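Local coordinates for aminopeptidase-like protein (Chaetomium thermophilum, PDB 5JM6) that probably works as a zinc-dependent aminopeptidase of the M18 family, built as a dodecamer and linked to the Cvt pathway of selective autophagy, at residues L59-T63 and P289-G293; P66-H70 and K193-V197; V98-Y103 and F115-Q119; R179-K183 and S276-W280. All coordinates share one frame; numbering follows the deposited sequence.

Contact 1 (L59-T63 and P289-G293); sequences LDFMT and PATVG
Leu59 divides its two terminal methyls between residues of segment 289-293: CD2 lies 3.7 Å from Ala290 CB, and CD1 lies 3.6 Å from Val292 CG1. The fork gets there because CG stands anti to the carbonyl carbon (chi1 -76°) and the chain stays extended beyond it; the Leu59 and Val292 side chains then cross at about a right angle. Met62 contributes its base, with CB 3.9 Å from Ala290 CB, before bends at chi2 and chi3 carry the thioether elsewhere. In the fold, this sets the last turn of helix 55-64 against the loop that leads into strand 291-293 and the strand itself, an outermost strand of a three-stranded antiparallel sheet, and Ile300 of the next strand also touches Leu59. The polar part belongs to Thr63. Its OG1 accepts a hydrogen bond from Ala290 N at 3.2 Å (141° at the hydrogen) and donates one to Leu59 O at 3.1 Å, approaching from above the carbonyl plane, 44° out of it. A valine in place of Thr63 would probably leave Ala290 N without this acceptor and Leu59 O without its second donor. The first donor to Leu59 O is Thr63 N, 3.0 Å away, the ordinary helical bond.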
loop_
_atom_site.group_PDB
_atom_site.type_symbol
_atom_site.label_atom_id
_atom_site.label_comp_id
_atom_site.label_asym_id
_atom_site.label_seq_id
_atom_site.Cartn_x
_atom_site.Cartn_y
_atom_site.Cartn_z
ATOM N N LEU A 59 23.700 6.065 47.207
ATOM C CA LEU A 59 23.672 7.319 46.465
ATOM C C LEU A 59 25.083 7.799 46.150
ATOM O O LEU A 59 25.412 8.063 44.993
ATOM C CB LEU A 59 22.912 8.394 47.245
ATOM C CG LEU A 59 21.388 8.279 47.239
ATOM C CD1 LEU A 59 20.763 9.397 48.057
ATOM C CD2 LEU A 59 20.866 8.299 45.813
ATOM N N ASP A 60 25.919 7.893 47.180
ATOM C CA ASP A 60 27.294 8.347 47.009
ATOM C C ASP A 60 28.088 7.423 46.094
ATOM O O ASP A 60 28.927 7.882 45.321
ATOM C CB ASP A 60 27.999 8.461 48.360
ATOM C CG ASP A 60 27.406 9.544 49.233
ATOM O OD1 ASP A 60 26.840 10.511 48.682
ATOM O OD2 ASP A 60 27.511 9.430 50.472
ATOM N N PHE A 61 27.829 6.125 46.189
ATOM C CA PHE A 61 28.495 5.169 45.316
ATOM C C PHE A 61 28.178 5.489 43.854
ATOM O O PHE A 61 29.088 5.689 43.051
ATOM C CB PHE A 61 28.087 3.736 45.670
ATOM C CG PHE A 61 28.415 2.728 44.607
ATOM C CD1 PHE A 61 29.730 2.399 44.320
ATOM C CD2 PHE A 61 27.404 2.097 43.902
ATOM C CE1 PHE A 61 30.028 1.468 43.341
ATOM C CE2 PHE A 61 27.694 1.166 42.926
ATOM C CZ PHE A 61 29.007 0.850 42.644
ATOM N N MET A 62 26.891 5.573 43.527
ATOM C CA MET A 62 26.460 5.847 42.158
ATOM C C MET A 62 27.010 7.167 41.627
ATOM O O MET A 62 27.438 7.253 40.476
ATOM C CB MET A 62 24.932 5.861 42.071
ATOM C CG MET A 62 24.280 4.533 42.405
ATOM S SD MET A 62 24.885 3.174 41.385
ATOM C CE MET A 62 24.314 3.676 39.765
ATOM N N THR A 63 27.002 8.190 42.471
ATOM C CA THR A 63 27.425 9.521 42.060
ATOM C C THR A 63 28.905 9.580 41.668
ATOM O O THR A 63 29.259 10.157 40.641
ATOM C CB THR A 63 27.150 10.544 43.183
ATOM O OG1 THR A 63 25.734 10.711 43.337
ATOM C CG2 THR A 63 27.781 11.889 42.861
ATOM N N PRO A 289 23.903 14.011 39.619
ATOM C CA PRO A 289 24.064 13.115 40.767
ATOM C C PRO A 289 22.860 12.211 40.969
ATOM O O PRO A 289 21.749 12.545 40.556
ATOM C CB PRO A 289 24.207 14.074 41.955
ATOM C CG PRO A 289 24.589 15.377 41.366
ATOM C CD PRO A 289 23.958 15.428 40.012
ATOM N N ALA A 290 23.095 11.064 41.596
ATOM C CA ALA A 290 22.010 10.240 42.094
ATOM C C ALA A 290 21.319 10.986 43.225
ATOM O O ALA A 290 21.953 11.749 43.953
ATOM C CB ALA A 290 22.530 8.899 42.572
ATOM N N THR A 291 20.020 10.766 43.372
ATOM C CA THR A 291 19.247 11.487 44.370
ATOM C C THR A 291 18.068 10.668 44.857
ATOM O O THR A 291 17.706 9.656 44.260
ATOM C CB THR A 291 18.718 12.824 43.822
ATOM O OG1 THR A 291 18.026 13.525 44.861
ATOM C CG2 THR A 291 17.765 12.578 42.663
ATOM N N VAL A 292 17.477 11.109 45.960
ATOM C CA VAL A 292 16.208 10.560 46.398
ATOM C C VAL A 292 15.113 11.520 45.962
ATOM O O VAL A 292 15.341 12.726 45.846
ATOM C CB VAL A 292 16.155 10.329 47.917
ATOM C CG1 VAL A 292 17.140 9.244 48.317
ATOM C CG2 VAL A 292 16.438 11.620 48.663
ATOM N N GLY A 293 13.940 10.976 45.666
ATOM C CA GLY A 293 12.869 11.773 45.103
ATOM C C GLY A 293 11.482 11.262 45.429
ATOM O O GLY A 293 11.317 10.216 46.056
#

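Contact 2 (P66-H70 and K193-V197); sequences PTVFH and KLVKV
His70 and Leu194 have CA atoms 7.4 Å apart and Pro66 and Lys196 8.6 Å, a spacing that lets Pro66 and the start of helix 68-81 meet strand 190-196 mainly through side chains. The His70 imidazole is the centre of the contact. Pro66 CD lies over one face and Leu194 CD1 over the opposite face, both offset toward the rim, with His70 CD2 to Leu194 CD1 at 4.1 Å. The ring edge carries polar neighbours in its plane: Val195 O, 3.6 Å from His70 CE1, and Thr67 OG1, hydrogen-bonded to His70 ND1 at 2.6 Å. Thr67 is the N-cap residue of the helix, and its bond helps to set the rotation of the ring. Leu194 CD2 reaches Phe69 CB at 3.7 Å. Lys196, its CG anti to the backbone N (chi1 -154°), runs past Pro66, CD to Pro66 CG 3.7 Å, and a bend at chi3 brings CE to the imidazole obliquely. An alanine at His70 would probably open a gap between Pro66 and Leu194 and leave Thr67 OG1 without its ring partner. The contact thus joins the helix start to an outermost strand of the six-stranded antiparallel sheet. Because Lys196 NZ stands 4.7 Å from His70 NE2, its positive charge would be expected to disfavour protonation of the imidazole.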
loop_
_atom_site.group_PDB
_atom_site.type_symbol
_atom_site.label_atom_id
_atom_site.label_comp_id
_atom_site.label_asym_id
_atom_site.label_seq_id
_atom_site.Cartn_x
_atom_site.Cartn_y
_atom_site.Cartn_z
ATOM N N PRO A 66 31.370 6.502 38.097
ATOM C CA PRO A 66 30.612 6.491 36.840
ATOM C C PRO A 66 30.995 5.395 35.846
ATOM O O PRO A 66 30.206 5.101 34.948
ATOM C CB PRO A 66 30.906 7.874 36.245
ATOM C CG PRO A 66 31.896 8.549 37.191
ATOM C CD PRO A 66 32.471 7.474 38.042
ATOM N N THR A 67 32.188 4.827 35.972
ATOM C CA THR A 67 32.643 3.833 35.006
ATOM C C THR A 67 32.951 2.515 35.696
ATOM O O THR A 67 33.115 2.465 36.915
ATOM C CB THR A 67 33.893 4.309 34.236
ATOM O OG1 THR A 67 35.048 4.219 35.080
ATOM C CG2 THR A 67 33.715 5.745 33.763
ATOM N N VAL A 68 33.019 1.447 34.910
ATOM C CA VAL A 68 33.266 0.124 35.458
ATOM C C VAL A 68 34.625 0.083 36.169
ATOM O O VAL A 68 34.798 -0.649 37.143
ATOM C CB VAL A 68 33.175 -0.961 34.349
ATOM C CG1 VAL A 68 34.336 -0.857 33.370
ATOM C CG2 VAL A 68 33.098 -2.348 34.955
ATOM N N PHE A 69 35.570 0.905 35.717
ATOM C CA PHE A 69 36.892 0.956 36.336
ATOM C C PHE A 69 36.862 1.638 37.697
ATOM O O PHE A 69 37.659 1.313 38.575
ATOM C CB PHE A 69 37.885 1.666 35.422
ATOM C CG PHE A 69 37.986 1.053 34.065
ATOM C CD1 PHE A 69 38.553 -0.198 33.899
ATOM C CD2 PHE A 69 37.504 1.720 32.955
ATOM C CE1 PHE A 69 38.642 -0.771 32.649
ATOM C CE2 PHE A 69 37.591 1.154 31.702
ATOM C CZ PHE A 69 38.160 -0.093 31.548
ATOM N N HIS A 70 35.954 2.589 37.872
ATOM C CA HIS A 70 35.792 3.210 39.177
ATOM C C HIS A 70 35.157 2.229 40.155
ATOM O O HIS A 70 35.494 2.218 41.337
ATOM C CB HIS A 70 34.952 4.483 39.079
ATOM C CG HIS A 70 35.669 5.625 38.433
ATOM N ND1 HIS A 70 35.754 5.773 37.065
ATOM C CD2 HIS A 70 36.349 6.667 38.967
ATOM C CE1 HIS A 70 36.448 6.861 36.784
ATOM N NE2 HIS A 70 36.821 7.422 37.921
ATOM N N LYS A 193 45.862 4.740 35.074
ATOM C CA LYS A 193 45.352 5.704 36.046
ATOM C C LYS A 193 43.891 6.043 35.759
ATOM O O LYS A 193 43.452 6.008 34.610
ATOM C CB LYS A 193 46.199 6.981 36.038
ATOM C CG LYS A 193 47.702 6.751 35.883
ATOM C CD LYS A 193 48.321 6.077 37.101
ATOM C CE LYS A 193 48.575 7.066 38.225
ATOM N NZ LYS A 193 49.249 8.298 37.730
ATOM N N LEU A 194 43.145 6.372 36.810
ATOM C CA LEU A 194 41.739 6.743 36.675
ATOM C C LEU A 194 41.590 8.254 36.554
ATOM O O LEU A 194 42.358 9.013 37.146
ATOM C CB LEU A 194 40.915 6.240 37.864
ATOM C CG LEU A 194 40.789 4.740 38.137
ATOM C CD1 LEU A 194 39.767 4.509 39.244
ATOM C CD2 LEU A 194 40.416 3.962 36.883
ATOM N N VAL A 195 40.606 8.686 35.774
ATOM C CA VAL A 195 40.387 10.105 35.545
ATOM C C VAL A 195 38.893 10.409 35.471
ATOM O O VAL A 195 38.086 9.547 35.118
ATOM C CB VAL A 195 41.096 10.577 34.254
ATOM C CG1 VAL A 195 40.321 10.140 33.022
ATOM C CG2 VAL A 195 41.279 12.086 34.261
ATOM N N LYS A 196 38.523 11.618 35.879
ATOM C CA LYS A 196 37.143 12.061 35.793
ATOM C C LYS A 196 37.090 13.579 35.687
ATOM O O LYS A 196 37.789 14.269 36.425
ATOM C CB LYS A 196 36.388 11.585 37.029
ATOM C CG LYS A 196 34.902 11.394 36.865
ATOM C CD LYS A 196 34.263 11.241 38.234
ATOM C CE LYS A 196 35.140 10.412 39.168
ATOM N NZ LYS A 196 34.912 10.787 40.590
ATOM N N VAL A 197 36.225 14.112 34.833
ATOM C CA VAL A 197 36.045 15.559 34.798
ATOM C C VAL A 197 34.796 15.889 35.610
ATOM O O VAL A 197 33.763 15.233 35.472
ATOM C CB VAL A 197 35.946 16.103 33.357
ATOM C CG1 VAL A 197 35.636 17.591 33.371
ATOM C CG2 VAL A 197 37.248 15.847 32.607
#

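Contact 3 (V98-Y103 and F115-Q119); sequences VPGGKY and FTVGQ
Tyr103 and Phe115 form a hydrogen-bonded pair of the antiparallel hairpin made by strands 102-107 and 111-117, near one edge of the mixed sheet. Two bonds join them: Tyr103 N to Phe115 O at 2.9 Å, 175° at the hydrogen, and Phe115 N back to Tyr103 O. The neighbouring pair, Lys102 with Thr116, is non-hydrogen-bonded, and their side chains run side by side on the other face of the sheet. One step further, Val117 N donates to Gly101 O, and Val117 O accepts from Gly100 N. Gly100 belongs to the type II turn Val98-Gly101, in which its positive phi (82°) suits a glycine. From beyond the hairpin, Ile361 and Phe365 of helix 353-368 pack on Phe115 and Val117 respectively.

The side chain of Tyr103 can be traced outward. CB sits over the face of the Phe115 ring, 4.0 Å from its centroid, a CH-pi contact. Phe115 offers that face because its CG lies between the backbone N and carbonyl carbon (chi1 62°). Tyr103 CG comes next, 4.1 Å from Phe115 CZ. Beyond it the rings meet obliquely: Tyr103 CD2 is 3.6 Å from Phe115 CE2. Tyr103 CE2 follows, 4.1 Å from Val117 CG2, which lies at the edge of the Tyr103 ring. At the tip, the hydroxyl oxygen Tyr103 OH accepts a hydrogen bond from Val98 N at 3.3 Å, tying the ring back to the first residue of the turn.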
loop_
_atom_site.group_PDB
_atom_site.type_symbol
_atom_site.label_atom_id
_atom_site.label_comp_id
_atom_site.label_asym_id
_atom_site.label_seq_id
_atom_site.Cartn_x
_atom_site.Cartn_y
_atom_site.Cartn_z
ATOM N N VAL A 98 43.764 -20.019 53.858
ATOM C CA VAL A 98 43.608 -20.500 55.217
ATOM C C VAL A 98 42.157 -20.282 55.636
ATOM O O VAL A 98 41.523 -19.321 55.194
ATOM C CB VAL A 98 44.601 -19.766 56.167
ATOM C CG1 VAL A 98 44.096 -18.370 56.530
ATOM C CG2 VAL A 98 44.893 -20.585 57.413
ATOM N N PRO A 99 41.603 -21.198 56.448
ATOM C CA PRO A 99 40.242 -20.985 56.952
ATOM C C PRO A 99 40.124 -19.664 57.702
ATOM O O PRO A 99 41.058 -19.265 58.399
ATOM C CB PRO A 99 40.023 -22.173 57.890
ATOM C CG PRO A 99 40.927 -23.229 57.374
ATOM C CD PRO A 99 42.128 -22.524 56.819
ATOM N N GLY A 100 38.993 -18.986 57.544
ATOM C CA GLY A 100 38.799 -17.691 58.165
ATOM C C GLY A 100 39.414 -16.551 57.371
ATOM O O GLY A 100 39.259 -15.389 57.734
ATOM N N GLY A 101 40.117 -16.879 56.290
ATOM C CA GLY A 101 40.766 -15.868 55.473
ATOM C C GLY A 101 39.798 -15.139 54.560
ATOM O O GLY A 101 38.709 -15.635 54.275
ATOM N N LYS A 102 40.189 -13.951 54.109
ATOM C CA LYS A 102 39.342 -13.145 53.231
ATOM C C LYS A 102 40.166 -12.599 52.069
ATOM O O LYS A 102 41.214 -11.988 52.276
ATOM C CB LYS A 102 38.681 -12.009 54.019
ATOM C CG LYS A 102 38.030 -12.472 55.322
ATOM C CD LYS A 102 37.335 -11.351 56.077
ATOM C CE LYS A 102 38.295 -10.243 56.467
ATOM N NZ LYS A 102 37.645 -9.282 57.402
ATOM N N TYR A 103 39.690 -12.823 50.847
ATOM C CA TYR A 103 40.500 -12.559 49.661
ATOM C C TYR A 103 39.715 -11.914 48.519
ATOM O O TYR A 103 38.485 -11.856 48.552
ATOM C CB TYR A 103 41.138 -13.864 49.173
ATOM C CG TYR A 103 41.825 -14.646 50.269
ATOM C CD1 TYR A 103 43.135 -14.366 50.634
ATOM C CD2 TYR A 103 41.157 -15.658 50.950
ATOM C CE1 TYR A 103 43.763 -15.074 51.642
ATOM C CE2 TYR A 103 41.776 -16.370 51.959
ATOM C CZ TYR A 103 43.080 -16.075 52.301
ATOM O OH TYR A 103 43.699 -16.785 53.305
ATOM N N PHE A 115 35.884 -13.196 48.219
ATOM C CA PHE A 115 35.335 -14.311 48.978
ATOM C C PHE A 115 35.931 -14.437 50.375
ATOM O O PHE A 115 37.046 -13.981 50.635
ATOM C CB PHE A 115 35.530 -15.625 48.210
ATOM C CG PHE A 115 36.971 -15.985 47.962
ATOM C CD1 PHE A 115 37.667 -15.432 46.899
ATOM C CD2 PHE A 115 37.624 -16.889 48.785
ATOM C CE1 PHE A 115 38.990 -15.765 46.667
ATOM C CE2 PHE A 115 38.948 -17.228 48.558
ATOM C CZ PHE A 115 39.631 -16.662 47.499
ATOM N N THR A 116 35.164 -15.049 51.273
ATOM C CA THR A 116 35.644 -15.399 52.603
ATOM C C THR A 116 35.558 -16.905 52.799
ATOM O O THR A 116 34.584 -17.541 52.396
ATOM C CB THR A 116 34.838 -14.709 53.720
ATOM O OG1 THR A 116 33.551 -15.328 53.837
ATOM C CG2 THR A 116 34.669 -13.231 53.424
ATOM N N VAL A 117 36.585 -17.466 53.424
ATOM C CA VAL A 117 36.645 -18.895 53.689
ATOM C C VAL A 117 36.202 -19.164 55.121
ATOM O O VAL A 117 36.793 -18.637 56.058
ATOM C CB VAL A 117 38.067 -19.442 53.472
ATOM C CG1 VAL A 117 38.074 -20.960 53.541
ATOM C CG2 VAL A 117 38.627 -18.952 52.142
ATOM N N GLY A 118 35.157 -19.967 55.294
ATOM C CA GLY A 118 34.670 -20.287 56.625
ATOM C C GLY A 118 35.726 -20.980 57.466
ATOM O O GLY A 118 36.576 -21.692 56.936
ATOM N N GLN A 119 35.683 -20.771 58.779
ATOM C CA GLN A 119 36.669 -21.366 59.679
ATOM C C GLN A 119 36.533 -22.881 59.761
ATOM O O GLN A 119 37.479 -23.577 60.129
ATOM C CB GLN A 119 36.546 -20.779 61.084
ATOM C CG GLN A 119 36.813 -19.295 61.180
ATOM C CD GLN A 119 36.452 -18.743 62.543
ATOM O OE1 GLN A 119 36.801 -19.323 63.572
ATOM N NE2 GLN A 119 35.731 -17.629 62.557
#

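Contact 4 (R179-K183 and S276-W280); sequences RVIVK and SILNW
Ile181 and Asn279 face each other as a hydrogen-bonded antiparallel pair, and three backbone hydrogen bonds join the strands. Ile181 N donates to Asn279 O at 2.8 Å, while Ile181 O accepts from Leu278 N at 2.9 Å. Lys183 N reaches Ser276 O, also at 2.8 Å. Val182 adds a CA-H...O contact, its CA 3.5 Å from that same Ser276 O.

The apolar contacts lie on both sides of the pair. On the face carrying Val180, Val182, Ile277 and Trp280, Val180 CG1, anti to the backbone N (chi1 -172°), lies 3.6 Å from Ile277 CG2 and at the edge of the Trp280 ring, near its plane. Val180 and Trp280 point the same way, side by side, and Ile265 of helix 259-268 packs on both. On the side of Ile181, its CG2 meets Leu278 CD1 at 4.2 Å.

The charged ends find their partners outside the two segments. Arg179 NH2 forms salt bridges with Glu281 and with Asp429 of a neighbouring subunit, whereas Lys183 NZ bonds to Gly188 O.

Strand axes at 165° confirm the antiparallel course, but the register slips by one between Ile181 and Val182. Leu278 is the extra residue, with near-helical backbone angles, and this is a beta bulge in the six-stranded antiparallel sheet that reaches a subunit interface.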
loop_
_atom_site.group_PDB
_atom_site.type_symbol
_atom_site.label_atom_id
_atom_site.label_comp_id
_atom_site.label_asym_id
_atom_site.label_seq_id
_atom_site.Cartn_x
_atom_site.Cartn_y
_atom_site.Cartn_z
ATOM N N ARG A 179 39.815 5.250 32.224
ATOM C CA ARG A 179 41.205 5.001 32.553
ATOM C C ARG A 179 42.146 5.509 31.470
ATOM O O ARG A 179 41.791 5.569 30.292
ATOM C CB ARG A 179 41.432 3.514 32.778
ATOM C CG ARG A 179 41.182 2.675 31.549
ATOM C CD ARG A 179 41.639 1.265 31.797
ATOM N NE ARG A 179 41.419 0.398 30.649
ATOM C CZ ARG A 179 41.550 -0.921 30.694
ATOM N NH1 ARG A 179 41.894 -1.509 31.832
ATOM N NH2 ARG A 179 41.334 -1.652 29.609
ATOM N N VAL A 180 43.352 5.877 31.889
ATOM C CA VAL A 180 44.382 6.344 30.976
ATOM C C VAL A 180 45.598 5.438 31.079
ATOM O O VAL A 180 46.006 5.060 32.178
ATOM C CB VAL A 180 44.797 7.797 31.283
ATOM C CG1 VAL A 180 45.719 8.327 30.198
ATOM C CG2 VAL A 180 43.570 8.683 31.426
ATOM N N ILE A 181 46.177 5.084 29.938
ATOM C CA ILE A 181 47.394 4.293 29.952
ATOM C C ILE A 181 48.571 5.257 29.902
ATOM O O ILE A 181 48.864 5.851 28.865
ATOM C CB ILE A 181 47.440 3.307 28.773
ATOM C CG1 ILE A 181 46.111 2.556 28.665
ATOM C CG2 ILE A 181 48.585 2.334 28.936
ATOM C CD1 ILE A 181 45.779 1.723 29.886
ATOM N N VAL A 182 49.256 5.380 31.033
ATOM C CA VAL A 182 50.277 6.400 31.214
ATOM C C VAL A 182 51.661 5.772 31.220
ATOM O O VAL A 182 51.845 4.647 31.689
ATOM C CB VAL A 182 50.037 7.202 32.528
ATOM C CG1 VAL A 182 51.333 7.779 33.099
ATOM C CG2 VAL A 182 49.012 8.305 32.299
ATOM N N LYS A 183 52.630 6.503 30.683
ATOM C CA LYS A 183 54.015 6.089 30.747
ATOM C C LYS A 183 54.692 6.847 31.878
ATOM O O LYS A 183 54.934 8.047 31.768
ATOM C CB LYS A 183 54.717 6.366 29.421
ATOM C CG LYS A 183 56.084 5.747 29.321
ATOM C CD LYS A 183 55.947 4.248 29.483
ATOM C CE LYS A 183 56.849 3.488 28.531
ATOM N NZ LYS A 183 56.884 2.034 28.858
ATOM N N SER A 276 53.240 11.239 26.955
ATOM C CA SER A 276 53.204 10.290 28.066
ATOM C C SER A 276 51.915 9.472 28.100
ATOM O O SER A 276 51.801 8.518 28.870
ATOM C CB SER A 276 53.373 11.019 29.398
ATOM O OG SER A 276 54.638 11.648 29.484
ATOM N N ILE A 277 50.938 9.856 27.286
ATOM C CA ILE A 277 49.697 9.098 27.202
ATOM C C ILE A 277 49.745 8.175 25.990
ATOM O O ILE A 277 49.790 8.632 24.847
ATOM C CB ILE A 277 48.468 10.022 27.120
ATOM C CG1 ILE A 277 48.408 10.918 28.359
ATOM C CG2 ILE A 277 47.193 9.203 26.995
ATOM C CD1 ILE A 277 47.206 11.826 28.407
ATOM N N LEU A 278 49.778 6.872 26.253
ATOM C CA LEU A 278 49.842 5.866 25.198
ATOM C C LEU A 278 48.458 5.581 24.618
ATOM O O LEU A 278 48.321 5.259 23.436
ATOM C CB LEU A 278 50.471 4.576 25.732
ATOM C CG LEU A 278 51.775 4.720 26.529
ATOM C CD1 LEU A 278 52.242 3.373 27.059
ATOM C CD2 LEU A 278 52.870 5.373 25.699
ATOM N N ASN A 279 47.443 5.720 25.464
ATOM C CA ASN A 279 46.057 5.443 25.111
ATOM C C ASN A 279 45.177 5.789 26.301
ATOM O O ASN A 279 45.681 6.053 27.392
ATOM C CB ASN A 279 45.864 3.971 24.727
ATOM C CG ASN A 279 44.922 3.792 23.551
ATOM O OD1 ASN A 279 43.716 4.008 23.666
ATOM N ND2 ASN A 279 45.472 3.385 22.412
ATOM N N TRP A 280 43.868 5.808 26.093
ATOM C CA TRP A 280 42.951 5.879 27.217
ATOM C C TRP A 280 41.631 5.212 26.871
ATOM O O TRP A 280 41.306 5.019 25.699
ATOM C CB TRP A 280 42.717 7.328 27.675
ATOM C CG TRP A 280 42.141 8.281 26.654
ATOM C CD1 TRP A 280 41.172 8.018 25.727
ATOM C CD2 TRP A 280 42.436 9.678 26.533
ATOM N NE1 TRP A 280 40.884 9.150 25.006
ATOM C CE2 TRP A 280 41.643 10.185 25.485
ATOM C CE3 TRP A 280 43.307 10.545 27.200
ATOM C CZ2 TRP A 280 41.695 11.519 25.090
ATOM C CZ3 TRP A 280 43.358 11.869 26.801
ATOM C CH2 TRP A 280 42.557 12.342 25.756
#

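Contacts 2 and 4 are buried and share the six-stranded antiparallel sheet: strands 190-196 and 174-183 are neighbours in it, joined by a probable hydrogen bond from Val180 N to Lys193 O. Contacts 1 and 3 are only partly buried. Contacts 1 and 2 adjoin through the consecutive helices 55-64 and 68-81, yet their centres lie about 17 Å apart. Contact 3 stands apart in the mixed sheet, its centre about 30 Å or more from the others. Chemistry follows place: strand pairing dominates contacts 3 and 4, whereas contacts 1 and 2, where a helix meets a strand or the loop before it, rely on side chains. Contact 1 is the one near a zinc ligand, with Met62 and Asp306 side chains about 9 Å apart.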